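Local structure of Lmo0181 protein (Listeria monocytogenes serovar 1/2a, 5F7V) at residues V170-T178 / L215-P226; S128-F139 / I245-F255. The protein binds the cyclic glucan cycloalternan as the substrate-binding lipoprotein of an ABC transporter, probably delivering it for import across the membrane. All coordinates share one frame; numbering follows the deposited sequence.

Contact 1. Residues V170-T178 / L215-P226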
loop_
_atom_site.group_PDB
_atom_site.type_symbol
_atom_site.label_atom_id
_atom_site.label_comp_id
_atom_site.label_asym_id
_atom_site.label_seq_id
_atom_site.Cartn_x
_atom_site.Cartn_y
_atom_site.Cartn_z
ATOM N N VAL A 170 -25.082 -9.528 1.282
ATOM C CA VAL A 170 -23.833 -10.054 0.706
ATOM C C VAL A 170 -23.589 -9.344 -0.617
ATOM O O VAL A 170 -24.478 -9.275 -1.464
ATOM C CB VAL A 170 -23.884 -11.579 0.521
ATOM C CG1 VAL A 170 -22.666 -12.089 -0.237
ATOM C CG2 VAL A 170 -24.032 -12.297 1.844
ATOM N N TRP A 171 -22.384 -8.808 -0.744
ATOM C CA TRP A 171 -21.944 -8.170 -1.987
ATOM C C TRP A 171 -20.900 -9.024 -2.668
ATOM O O TRP A 171 -20.072 -9.663 -2.039
ATOM C CB TRP A 171 -21.393 -6.761 -1.687
ATOM C CG TRP A 171 -22.415 -5.736 -1.313
ATOM C CD1 TRP A 171 -23.182 -4.942 -2.144
ATOM C CD2 TRP A 171 -22.808 -5.406 0.014
ATOM N NE1 TRP A 171 -23.996 -4.144 -1.403
ATOM C CE2 TRP A 171 -23.807 -4.429 -0.070
ATOM C CE3 TRP A 171 -22.396 -5.843 1.278
ATOM C CZ2 TRP A 171 -24.410 -3.886 1.049
ATOM C CZ3 TRP A 171 -23.003 -5.294 2.393
ATOM C CH2 TRP A 171 -23.965 -4.327 2.265
ATOM N N GLY A 172 -20.933 -9.002 -3.992
ATOM C CA GLY A 172 -19.968 -9.753 -4.780
ATOM C C GLY A 172 -18.549 -9.213 -4.767
ATOM O O GLY A 172 -17.612 -10.009 -4.868
ATOM N N THR A 173 -18.387 -7.901 -4.610
ATOM C CA THR A 173 -17.034 -7.334 -4.667
ATOM C C THR A 173 -16.917 -6.071 -3.858
ATOM O O THR A 173 -17.900 -5.441 -3.504
ATOM C CB THR A 173 -16.638 -7.154 -6.116
ATOM O OG1 THR A 173 -15.218 -6.943 -6.214
ATOM C CG2 THR A 173 -17.358 -6.006 -6.818
ATOM N N SER A 174 -15.686 -5.691 -3.585
ATOM C CA SER A 174 -15.411 -4.407 -2.960
ATOM C C SER A 174 -14.000 -4.007 -3.369
ATOM O O SER A 174 -13.053 -4.805 -3.309
ATOM C CB SER A 174 -15.468 -4.498 -1.438
ATOM O OG SER A 174 -15.242 -3.188 -0.900
ATOM N N GLN A 175 -13.868 -2.751 -3.746
ATOM C CA GLN A 175 -12.593 -2.207 -4.228
ATOM C C GLN A 175 -12.613 -0.713 -3.928
ATOM O O GLN A 175 -13.642 -0.034 -4.106
ATOM C CB GLN A 175 -12.485 -2.424 -5.725
ATOM C CG GLN A 175 -11.200 -1.902 -6.336
ATOM C CD GLN A 175 -10.824 -2.511 -7.665
ATOM O OE1 GLN A 175 -9.676 -2.380 -8.110
ATOM N NE2 GLN A 175 -11.782 -3.132 -8.301
ATOM N N PRO A 176 -11.492 -0.163 -3.459
ATOM C CA PRO A 176 -11.490 1.285 -3.188
ATOM C C PRO A 176 -11.674 2.103 -4.471
ATOM O O PRO A 176 -11.202 1.759 -5.538
ATOM C CB PRO A 176 -10.110 1.515 -2.573
ATOM C CG PRO A 176 -9.724 0.174 -2.006
ATOM C CD PRO A 176 -10.242 -0.802 -2.990
ATOM N N VAL A 177 -12.392 3.203 -4.346
ATOM C CA VAL A 177 -12.532 4.187 -5.417
ATOM C C VAL A 177 -11.819 5.453 -4.946
ATOM O O VAL A 177 -12.444 6.390 -4.478
ATOM C CB VAL A 177 -13.988 4.427 -5.852
ATOM C CG1 VAL A 177 -13.996 5.237 -7.135
ATOM C CG2 VAL A 177 -14.653 3.076 -6.079
ATOM N N THR A 178 -10.499 5.413 -5.059
ATOM C CA THR A 178 -9.595 6.402 -4.506
ATOM C C THR A 178 -8.507 6.699 -5.531
ATOM O O THR A 178 -8.325 5.935 -6.474
ATOM C CB THR A 178 -8.910 5.882 -3.223
ATOM O OG1 THR A 178 -8.124 4.737 -3.615
ATOM C CG2 THR A 178 -9.908 5.567 -2.134
ATOM N N LEU A 215 -15.456 1.049 -11.870
ATOM C CA LEU A 215 -15.504 1.024 -10.392
ATOM C C LEU A 215 -16.815 1.585 -9.839
ATOM O O LEU A 215 -17.460 0.964 -8.984
ATOM C CB LEU A 215 -14.348 1.791 -9.768
ATOM C CG LEU A 215 -12.956 1.239 -10.123
ATOM C CD1 LEU A 215 -11.912 2.187 -9.570
ATOM C CD2 LEU A 215 -12.754 -0.181 -9.639
ATOM N N THR A 216 -17.241 2.762 -10.304
ATOM C CA THR A 216 -18.385 3.399 -9.639
ATOM C C THR A 216 -19.690 2.707 -9.969
ATOM O O THR A 216 -20.570 2.653 -9.091
ATOM C CB THR A 216 -18.442 4.896 -9.940
ATOM O OG1 THR A 216 -18.604 5.103 -11.335
ATOM C CG2 THR A 216 -17.190 5.629 -9.477
ATOM N N ASN A 217 -19.814 2.142 -11.173
ATOM C CA ASN A 217 -21.058 1.448 -11.491
ATOM C C ASN A 217 -21.267 0.236 -10.613
ATOM O O ASN A 217 -22.438 -0.127 -10.373
ATOM C CB ASN A 217 -21.048 0.982 -12.942
ATOM C CG ASN A 217 -21.500 2.014 -13.939
ATOM O OD1 ASN A 217 -21.964 3.070 -13.573
ATOM N ND2 ASN A 217 -21.426 1.653 -15.201
ATOM N N GLU A 218 -20.206 -0.402 -10.126
ATOM C CA GLU A 218 -20.398 -1.523 -9.197
ATOM C C GLU A 218 -21.114 -1.103 -7.942
ATOM O O GLU A 218 -21.884 -1.864 -7.341
ATOM C CB GLU A 218 -19.048 -2.109 -8.825
ATOM C CG GLU A 218 -18.445 -2.824 -10.009
ATOM C CD GLU A 218 -17.230 -3.645 -9.693
ATOM O OE1 GLU A 218 -16.468 -3.228 -8.799
ATOM O OE2 GLU A 218 -17.063 -4.662 -10.425
ATOM N N VAL A 219 -20.905 0.138 -7.523
ATOM C CA VAL A 219 -21.581 0.651 -6.332
ATOM C C VAL A 219 -22.954 1.224 -6.677
ATOM O O VAL A 219 -23.929 0.934 -5.972
ATOM C CB VAL A 219 -20.727 1.753 -5.660
ATOM C CG1 VAL A 219 -21.505 2.483 -4.570
ATOM C CG2 VAL A 219 -19.444 1.122 -5.151
ATOM N N THR A 220 -23.074 2.057 -7.710
ATOM C CA THR A 220 -24.290 2.846 -7.937
ATOM C C THR A 220 -25.310 2.205 -8.867
ATOM O O THR A 220 -26.506 2.581 -8.798
ATOM C CB THR A 220 -23.947 4.238 -8.482
ATOM O OG1 THR A 220 -23.444 4.077 -9.807
ATOM C CG2 THR A 220 -22.932 4.968 -7.586
ATOM N N ASP A 221 -24.881 1.265 -9.707
ATOM C CA ASP A 221 -25.660 0.775 -10.852
ATOM C C ASP A 221 -25.996 -0.691 -10.637
ATOM O O ASP A 221 -27.159 -0.996 -10.347
ATOM C CB ASP A 221 -24.894 1.012 -12.160
ATOM C CG ASP A 221 -25.645 0.599 -13.394
ATOM O OD1 ASP A 221 -26.864 0.469 -13.313
ATOM O OD2 ASP A 221 -24.991 0.411 -14.449
ATOM N N SER A 222 -25.009 -1.580 -10.730
ATOM C CA SER A 222 -25.254 -2.999 -10.504
ATOM C C SER A 222 -25.359 -3.295 -9.024
ATOM O O SER A 222 -25.889 -4.357 -8.652
ATOM C CB SER A 222 -24.145 -3.837 -11.128
ATOM O OG SER A 222 -22.897 -3.475 -10.551
ATOM N N LYS A 223 -24.853 -2.417 -8.151
ATOM C CA LYS A 223 -24.951 -2.586 -6.707
ATOM C C LYS A 223 -24.388 -3.909 -6.219
ATOM O O LYS A 223 -24.935 -4.548 -5.360
ATOM C CB LYS A 223 -26.394 -2.343 -6.234
ATOM C CG LYS A 223 -26.920 -0.958 -6.615
ATOM C CD LYS A 223 -28.233 -0.636 -5.920
ATOM C CE LYS A 223 -29.341 -1.244 -6.728
ATOM N NZ LYS A 223 -30.666 -0.921 -6.137
ATOM N N VAL A 224 -23.268 -4.277 -6.815
ATOM C CA VAL A 224 -22.527 -5.480 -6.425
ATOM C C VAL A 224 -21.415 -5.217 -5.412
ATOM O O VAL A 224 -20.776 -6.159 -4.953
ATOM C CB VAL A 224 -21.932 -6.204 -7.634
ATOM C CG1 VAL A 224 -23.032 -6.616 -8.584
ATOM C CG2 VAL A 224 -20.888 -5.369 -8.355
ATOM N N ALA A 225 -21.213 -3.950 -5.044
ATOM C CA ALA A 225 -20.173 -3.506 -4.116
ATOM C C ALA A 225 -20.838 -2.586 -3.097
ATOM O O ALA A 225 -21.704 -1.782 -3.485
ATOM C CB ALA A 225 -19.071 -2.807 -4.866
ATOM N N PRO A 226 -20.442 -2.683 -1.813
ATOM C CA PRO A 226 -21.086 -1.842 -0.806
ATOM C C PRO A 226 -20.753 -0.360 -1.005
ATOM O O PRO A 226 -19.607 -0.011 -1.350
ATOM C CB PRO A 226 -20.534 -2.404 0.506
ATOM C CG PRO A 226 -19.240 -3.040 0.132
ATOM C CD PRO A 226 -19.487 -3.640 -1.215
HETATM O O HOH W 1 -14.345 -4.585 -7.430
HETATM O O HOH W 2 -17.153 -1.350 -2.034
#
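With CG of Trp171 turned opposite its own carbonyl carbon (chi1 -72°), the indole lies over Pro226. The torsion of Thr173 (chi1 -165°) instead sends CG2 toward Glu218 and leaves OG1 beside the carbonyl carbon. The proline covers one indole face: its CB stands 3.8 Å from the centroid of the six-membered ring of Trp171 and only 12° off the ring normal, a CH-pi contact, while Pro226 CD packs against Trp171 CG. Backbone pairing adds one clear bond, from Thr173 N to Val224 O at 3.0 Å, and Thr173 O then receives a CA-H...O contact from Ala225 CA. The short strand 171-174, in the periplasmic-binding-protein fold of this solute-binding family, is thus lined by the chain leaving helix 206-220, which turns at Lys223 with positive phi. Beside it, Thr173 CG2 lies 3.5 Å from Glu218 OE1, the two side chains meeting almost perpendicularly. Water 1 spans their polar ends, donating to Thr173 OG1 at 2.8 Å and to Glu218 OE1 at 2.9 Å; Thr173 OG1 is also hydrogen-bonded to Glu156. A second water donates to Pro226 O and bonds Ser174 OG. Farther along, the two branches of Val177 part over the helix: CG2 meets Leu215 CB at 3.9 Å, and CG1 meets Thr216 CG2.

Contact 2. Residues S128-F139 / I245-F255. With GLC (alpha-D-glucopyranose), chain B; GLC (alpha-D-glucopyranose), chain C; GLC (alpha-D-glucopyranose), chain D.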
loop_
_atom_site.group_PDB
_atom_site.type_symbol
_atom_site.label_atom_id
_atom_site.label_comp_id
_atom_site.label_asym_id
_atom_site.label_seq_id
_atom_site.Cartn_x
_atom_site.Cartn_y
_atom_site.Cartn_z
ATOM N N SER A 128 5.136 -4.459 -0.772
ATOM C CA SER A 128 3.821 -5.130 -0.783
ATOM C C SER A 128 3.051 -4.828 -2.057
ATOM O O SER A 128 3.446 -3.993 -2.868
ATOM C CB SER A 128 3.002 -4.634 0.424
ATOM O OG SER A 128 2.691 -3.260 0.326
ATOM N N ASN A 129 1.959 -5.559 -2.237
ATOM C CA ASN A 129 1.043 -5.334 -3.358
ATOM C C ASN A 129 -0.354 -5.722 -2.941
ATOM O O ASN A 129 -0.626 -6.041 -1.789
ATOM C CB ASN A 129 1.574 -6.008 -4.618
ATOM C CG ASN A 129 1.700 -7.500 -4.475
ATOM O OD1 ASN A 129 1.248 -8.105 -3.498
ATOM N ND2 ASN A 129 2.337 -8.131 -5.448
ATOM N N VAL A 130 -1.237 -5.564 -3.932
ATOM C CA VAL A 130 -2.660 -5.809 -3.745
ATOM C C VAL A 130 -3.070 -6.980 -4.609
ATOM O O VAL A 130 -2.521 -7.223 -5.668
ATOM C CB VAL A 130 -3.438 -4.532 -4.110
ATOM C CG1 VAL A 130 -4.948 -4.769 -4.281
ATOM C CG2 VAL A 130 -3.166 -3.433 -3.065
ATOM N N VAL A 131 -3.999 -7.777 -4.084
ATOM C CA VAL A 131 -4.518 -8.959 -4.752
ATOM C C VAL A 131 -6.018 -8.980 -4.569
ATOM O O VAL A 131 -6.579 -8.228 -3.767
ATOM C CB VAL A 131 -3.918 -10.268 -4.191
ATOM C CG1 VAL A 131 -2.447 -10.346 -4.585
ATOM C CG2 VAL A 131 -4.047 -10.378 -2.692
ATOM N N THR A 132 -6.659 -9.843 -5.347
ATOM C CA THR A 132 -8.078 -10.149 -5.088
ATOM C C THR A 132 -8.147 -11.236 -4.055
ATOM O O THR A 132 -7.709 -12.359 -4.310
ATOM C CB THR A 132 -8.766 -10.576 -6.375
ATOM O OG1 THR A 132 -8.648 -9.502 -7.312
ATOM C CG2 THR A 132 -10.229 -10.914 -6.118
ATOM N N ILE A 133 -8.758 -10.941 -2.924
ATOM C CA ILE A 133 -8.910 -11.893 -1.834
ATOM C C ILE A 133 -10.353 -12.380 -1.884
ATOM O O ILE A 133 -11.274 -11.553 -1.922
ATOM C CB ILE A 133 -8.600 -11.254 -0.484
ATOM C CG1 ILE A 133 -7.213 -10.595 -0.518
ATOM C CG2 ILE A 133 -8.717 -12.319 0.614
ATOM C CD1 ILE A 133 -6.682 -10.190 0.813
ATOM N N TYR A 134 -10.600 -13.674 -1.937
ATOM C CA TYR A 134 -11.953 -14.134 -2.157
ATOM C C TYR A 134 -12.352 -15.197 -1.158
ATOM O O TYR A 134 -11.551 -15.997 -0.666
ATOM C CB TYR A 134 -12.151 -14.609 -3.598
ATOM C CG TYR A 134 -11.333 -15.774 -4.079
ATOM C CD1 TYR A 134 -10.067 -15.585 -4.618
ATOM C CD2 TYR A 134 -11.796 -17.081 -4.029
ATOM C CE1 TYR A 134 -9.292 -16.639 -5.104
ATOM C CE2 TYR A 134 -11.037 -18.124 -4.504
ATOM C CZ TYR A 134 -9.787 -17.910 -5.022
ATOM O OH TYR A 134 -9.097 -18.990 -5.507
ATOM N N ASN A 135 -13.639 -15.150 -0.822
ATOM C CA ASN A 135 -14.296 -16.056 0.116
ATOM C C ASN A 135 -14.759 -17.268 -0.677
ATOM O O ASN A 135 -15.762 -17.222 -1.390
ATOM C CB ASN A 135 -15.439 -15.321 0.798
ATOM C CG ASN A 135 -16.242 -16.147 1.768
ATOM O OD1 ASN A 135 -16.309 -17.364 1.653
ATOM N ND2 ASN A 135 -16.845 -15.465 2.734
ATOM N N LYS A 136 -14.039 -18.384 -0.518
ATOM C CA LYS A 136 -14.325 -19.592 -1.273
ATOM C C LYS A 136 -15.679 -20.186 -0.880
ATOM O O LYS A 136 -16.334 -20.782 -1.744
ATOM C CB LYS A 136 -13.258 -20.636 -1.026
ATOM C CG LYS A 136 -11.880 -20.321 -1.601
ATOM C CD LYS A 136 -10.813 -21.259 -1.091
ATOM C CE LYS A 136 -11.002 -22.630 -1.672
ATOM N NZ LYS A 136 -9.898 -23.522 -1.237
ATOM N N ASP A 137 -16.088 -20.005 0.366
ATOM C CA ASP A 137 -17.379 -20.546 0.835
ATOM C C ASP A 137 -18.498 -19.861 0.052
ATOM O O ASP A 137 -19.439 -20.534 -0.398
ATOM C CB ASP A 137 -17.620 -20.293 2.337
ATOM C CG ASP A 137 -16.762 -21.090 3.286
ATOM O OD1 ASP A 137 -15.777 -21.710 2.863
ATOM O OD2 ASP A 137 -17.161 -21.126 4.474
ATOM N N LEU A 138 -18.437 -18.542 -0.120
ATOM C CA LEU A 138 -19.447 -17.855 -0.895
ATOM C C LEU A 138 -19.465 -18.265 -2.361
ATOM O O LEU A 138 -20.515 -18.469 -2.965
ATOM C CB LEU A 138 -19.308 -16.336 -0.780
ATOM C CG LEU A 138 -19.729 -15.695 0.549
ATOM C CD1 LEU A 138 -19.302 -14.240 0.569
ATOM C CD2 LEU A 138 -21.228 -15.850 0.781
ATOM N N PHE A 139 -18.284 -18.418 -2.953
ATOM C CA PHE A 139 -18.213 -18.880 -4.340
ATOM C C PHE A 139 -18.847 -20.253 -4.493
ATOM O O PHE A 139 -19.657 -20.521 -5.397
ATOM C CB PHE A 139 -16.770 -18.920 -4.833
ATOM C CG PHE A 139 -16.269 -17.614 -5.398
ATOM C CD1 PHE A 139 -15.983 -16.512 -4.591
ATOM C CD2 PHE A 139 -16.114 -17.477 -6.776
ATOM C CE1 PHE A 139 -15.508 -15.345 -5.148
ATOM C CE2 PHE A 139 -15.630 -16.290 -7.328
ATOM C CZ PHE A 139 -15.350 -15.215 -6.524
ATOM N N ILE A 245 -18.676 -10.119 1.782
ATOM C CA ILE A 245 -18.024 -9.708 0.535
ATOM C C ILE A 245 -17.356 -10.927 -0.109
ATOM O O ILE A 245 -16.479 -11.546 0.482
ATOM C CB ILE A 245 -17.033 -8.561 0.802
ATOM C CG1 ILE A 245 -17.711 -7.298 1.341
ATOM C CG2 ILE A 245 -16.224 -8.277 -0.454
ATOM C CD1 ILE A 245 -16.816 -6.153 1.745
ATOM N N ALA A 246 -17.740 -11.263 -1.333
ATOM C CA ALA A 246 -17.123 -12.415 -1.978
ATOM C C ALA A 246 -15.717 -12.157 -2.491
ATOM O O ALA A 246 -14.882 -13.058 -2.417
ATOM C CB ALA A 246 -18.006 -12.905 -3.117
ATOM N N MET A 247 -15.434 -10.949 -2.985
ATOM C CA MET A 247 -14.116 -10.589 -3.570
ATOM C C MET A 247 -13.728 -9.232 -3.004
ATOM O O MET A 247 -14.482 -8.278 -3.110
ATOM C CB MET A 247 -14.141 -10.497 -5.098
ATOM C CG MET A 247 -14.308 -11.819 -5.789
ATOM S SD MET A 247 -14.451 -11.669 -7.566
ATOM C CE MET A 247 -16.176 -11.199 -7.803
ATOM N N LEU A 248 -12.545 -9.152 -2.404
ATOM C CA LEU A 248 -12.059 -7.918 -1.797
ATOM C C LEU A 248 -10.706 -7.573 -2.420
ATOM O O LEU A 248 -9.767 -8.369 -2.314
ATOM C CB LEU A 248 -11.927 -8.093 -0.296
ATOM C CG LEU A 248 -11.375 -6.905 0.473
ATOM C CD1 LEU A 248 -12.308 -5.725 0.406
ATOM C CD2 LEU A 248 -11.155 -7.332 1.910
ATOM N N HIS A 249 -10.595 -6.378 -2.995
ATOM C CA HIS A 249 -9.305 -5.935 -3.574
ATOM C C HIS A 249 -8.545 -5.168 -2.502
ATOM O O HIS A 249 -8.897 -4.042 -2.155
ATOM C CB HIS A 249 -9.576 -5.027 -4.786
ATOM C CG HIS A 249 -10.222 -5.760 -5.905
ATOM N ND1 HIS A 249 -9.549 -6.095 -7.047
ATOM C CD2 HIS A 249 -11.473 -6.245 -6.049
ATOM C CE1 HIS A 249 -10.356 -6.745 -7.862
ATOM N NE2 HIS A 249 -11.530 -6.859 -7.275
ATOM N N THR A 250 -7.533 -5.817 -1.948
ATOM C CA THR A 250 -6.818 -5.213 -0.826
ATOM C C THR A 250 -5.432 -5.790 -0.728
ATOM O O THR A 250 -5.035 -6.685 -1.480
ATOM C CB THR A 250 -7.627 -5.359 0.477
ATOM O OG1 THR A 250 -7.116 -4.439 1.435
ATOM C CG2 THR A 250 -7.593 -6.769 0.989
ATOM N N GLY A 251 -4.667 -5.224 0.192
ATOM C CA GLY A 251 -3.267 -5.598 0.261
ATOM C C GLY A 251 -2.943 -6.839 1.050
ATOM O O GLY A 251 -3.670 -7.305 1.924
ATOM N N ILE A 252 -1.742 -7.331 0.765
ATOM C CA ILE A 252 -1.202 -8.489 1.476
ATOM C C ILE A 252 -0.961 -8.185 2.953
ATOM O O ILE A 252 -0.734 -9.087 3.752
ATOM C CB ILE A 252 0.089 -9.054 0.826
ATOM C CG1 ILE A 252 1.284 -8.094 0.916
ATOM C CG2 ILE A 252 -0.207 -9.445 -0.619
ATOM C CD1 ILE A 252 2.562 -8.619 0.315
ATOM N N TRP A 253 -0.969 -6.896 3.304
ATOM C CA TRP A 253 -0.890 -6.461 4.709
ATOM C C TRP A 253 -2.093 -6.858 5.528
ATOM O O TRP A 253 -2.041 -6.711 6.745
ATOM C CB TRP A 253 -0.654 -4.936 4.838
ATOM C CG TRP A 253 -1.606 -4.109 4.064
ATOM C CD1 TRP A 253 -2.808 -3.602 4.498
ATOM C CD2 TRP A 253 -1.430 -3.639 2.727
ATOM N NE1 TRP A 253 -3.403 -2.896 3.504
ATOM C CE2 TRP A 253 -2.576 -2.876 2.407
ATOM C CE3 TRP A 253 -0.414 -3.760 1.760
ATOM C CZ2 TRP A 253 -2.742 -2.269 1.150
ATOM C CZ3 TRP A 253 -0.588 -3.139 0.533
ATOM C CH2 TRP A 253 -1.730 -2.418 0.222
ATOM N N LEU A 254 -3.149 -7.377 4.898
ATOM C CA LEU A 254 -4.294 -7.895 5.653
ATOM C C LEU A 254 -4.285 -9.417 5.781
ATOM O O LEU A 254 -5.210 -9.961 6.372
ATOM C CB LEU A 254 -5.618 -7.423 5.050
ATOM C CG LEU A 254 -5.805 -5.909 5.227
ATOM C CD1 LEU A 254 -7.181 -5.509 4.674
ATOM C CD2 LEU A 254 -5.617 -5.385 6.647
ATOM N N PHE A 255 -3.274 -10.104 5.269
ATOM C CA PHE A 255 -3.247 -11.545 5.446
ATOM C C PHE A 255 -3.223 -11.928 6.928
ATOM O O PHE A 255 -3.898 -12.887 7.291
ATOM C CB PHE A 255 -2.003 -12.148 4.799
ATOM C CG PHE A 255 -2.047 -12.274 3.298
ATOM C CD1 PHE A 255 -3.096 -11.780 2.513
ATOM C CD2 PHE A 255 -0.944 -12.839 2.652
ATOM C CE1 PHE A 255 -3.052 -11.891 1.137
ATOM C CE2 PHE A 255 -0.905 -12.961 1.294
ATOM C CZ PHE A 255 -1.956 -12.467 0.539
HETATM C C1 GLC B . -6.703 -0.868 2.229
HETATM C C2 GLC B . -8.202 -0.959 2.453
HETATM C C3 GLC B . -8.644 -0.224 3.694
HETATM C C4 GLC B . -7.789 -0.593 4.893
HETATM C C5 GLC B . -6.320 -0.407 4.575
HETATM C C6 GLC B . -5.517 -0.995 5.723
HETATM O O2 GLC B . -8.929 -0.505 1.306
HETATM O O3 GLC B . -10.027 -0.342 3.982
HETATM O O4 GLC B . -8.177 0.154 6.040
HETATM O O5 GLC B . -5.978 -1.194 3.435
HETATM O O6 GLC B . -4.101 -0.879 5.539
HETATM C C1 GLC C . 0.027 -0.278 2.992
HETATM C C2 GLC C . 1.513 -0.225 2.716
HETATM C C3 GLC C . 1.931 1.192 2.367
HETATM C C4 GLC C . 1.050 1.754 1.257
HETATM C C5 GLC C . -0.417 1.669 1.658
HETATM C C6 GLC C . -1.363 2.100 0.544
HETATM O O2 GLC C . 2.212 -0.703 3.871
HETATM O O3 GLC C . 3.282 1.142 1.916
HETATM O O4 GLC C . 1.372 3.140 1.107
HETATM O O5 GLC C . -0.742 0.289 1.939
HETATM O O6 GLC C . -2.678 1.770 1.045
HETATM C C1 GLC D . -3.584 0.397 5.922
HETATM C C2 GLC D . -2.519 0.775 4.911
HETATM C C3 GLC D . -1.302 -0.131 4.998
HETATM C C4 GLC D . -0.782 -0.095 6.421
HETATM C C5 GLC D . -1.901 -0.587 7.347
HETATM C C6 GLC D . -1.466 -0.664 8.804
HETATM O O2 GLC D . -3.089 0.725 3.604
HETATM O O3 GLC D . -0.246 0.399 4.202
HETATM O O4 GLC D . 0.415 -0.869 6.550
HETATM O O5 GLC D . -3.010 0.306 7.218
HETATM O O6 GLC D . -1.307 0.672 9.280
HETATM O O HOH W 3 -16.771 -12.523 3.101
#
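An antiparallel strand pair, 130-135 with 247-251, forms part of the mixed sheet of this solute-binding protein and reaches the glycan pocket just past Gly251, where the 3-10 turn 252-254 carries Trp253. The short axes approach to 4.5 Å with their directions 151° apart. Val131 pairs with Thr250 and Ile133 with Leu248 through two backbone bonds each, and single bonds from Ile252 N to Asn129 O and from Asn135 N to Ala246 O extend the pairing at its ends. On the face carrying Ile133 and Thr250, Ile133 CD1 reaches Thr250 CG2 at 3.5 Å and also touches the edge of the Phe255 ring. Thr132 and His249 point together from the other face; the imidazole is held there by Glu270 and Glu156, one on each nitrogen. Farther toward helix 136-142, Phe139 CZ is 3.6 Å from Met247 CG, and Met247 SD makes an edge-on Met-aromatic contact 5.2 Å from the Phe139 ring centroid. Asn135 N-caps this helix, its OD1 accepting from Leu138 N.

At the pocket, chi1 of 52° sets the Trp253 ring between backbone and sugar. Gly251 CA lies 3.3 Å above one face, and the opposite face carries C1 of the chain C glucose over its centre at 3.5 Å, with C3 of the chain D glucose nearer the rim. Ser128 CB lies in plane at the benzo edge, and Val130 CG2 touches CH2 of Trp253. At the pyrrole edge, Trp253 NE1 donates to O5 of the chain B glucose at 3.1 Å (167° at the hydrogen). One indole therefore meets three glucose units by two means: packing of sugar ring atoms, the chain C ring oxygen O5 included, across one face, and a directional N-H bond from the edge.

In the fold
Strand 245-251 joins the two contacts: it pairs antiparallel with strand 119-135 in contact 2 and parallel with strand 171-174 of contact 1. Their centres lie 15 Å apart, yet the segments touch directly, through probable hydrogen bonds from Ser174 N to Met247 O and from Ala246 N to Trp171 O, both 2.9 Å. Gly172 O also packs 3.4 Å from Ala246 CB. Both contacts reach the bound glycan. Contact 2 supplies Thr250 and Trp253 to the pocket, whereas contact 1 contributes Pro176, whose side chain is about 3 Å from a glucose at nearest atoms. Glu156 connects them further, bonding both Thr173 OG1 and His249 NE2.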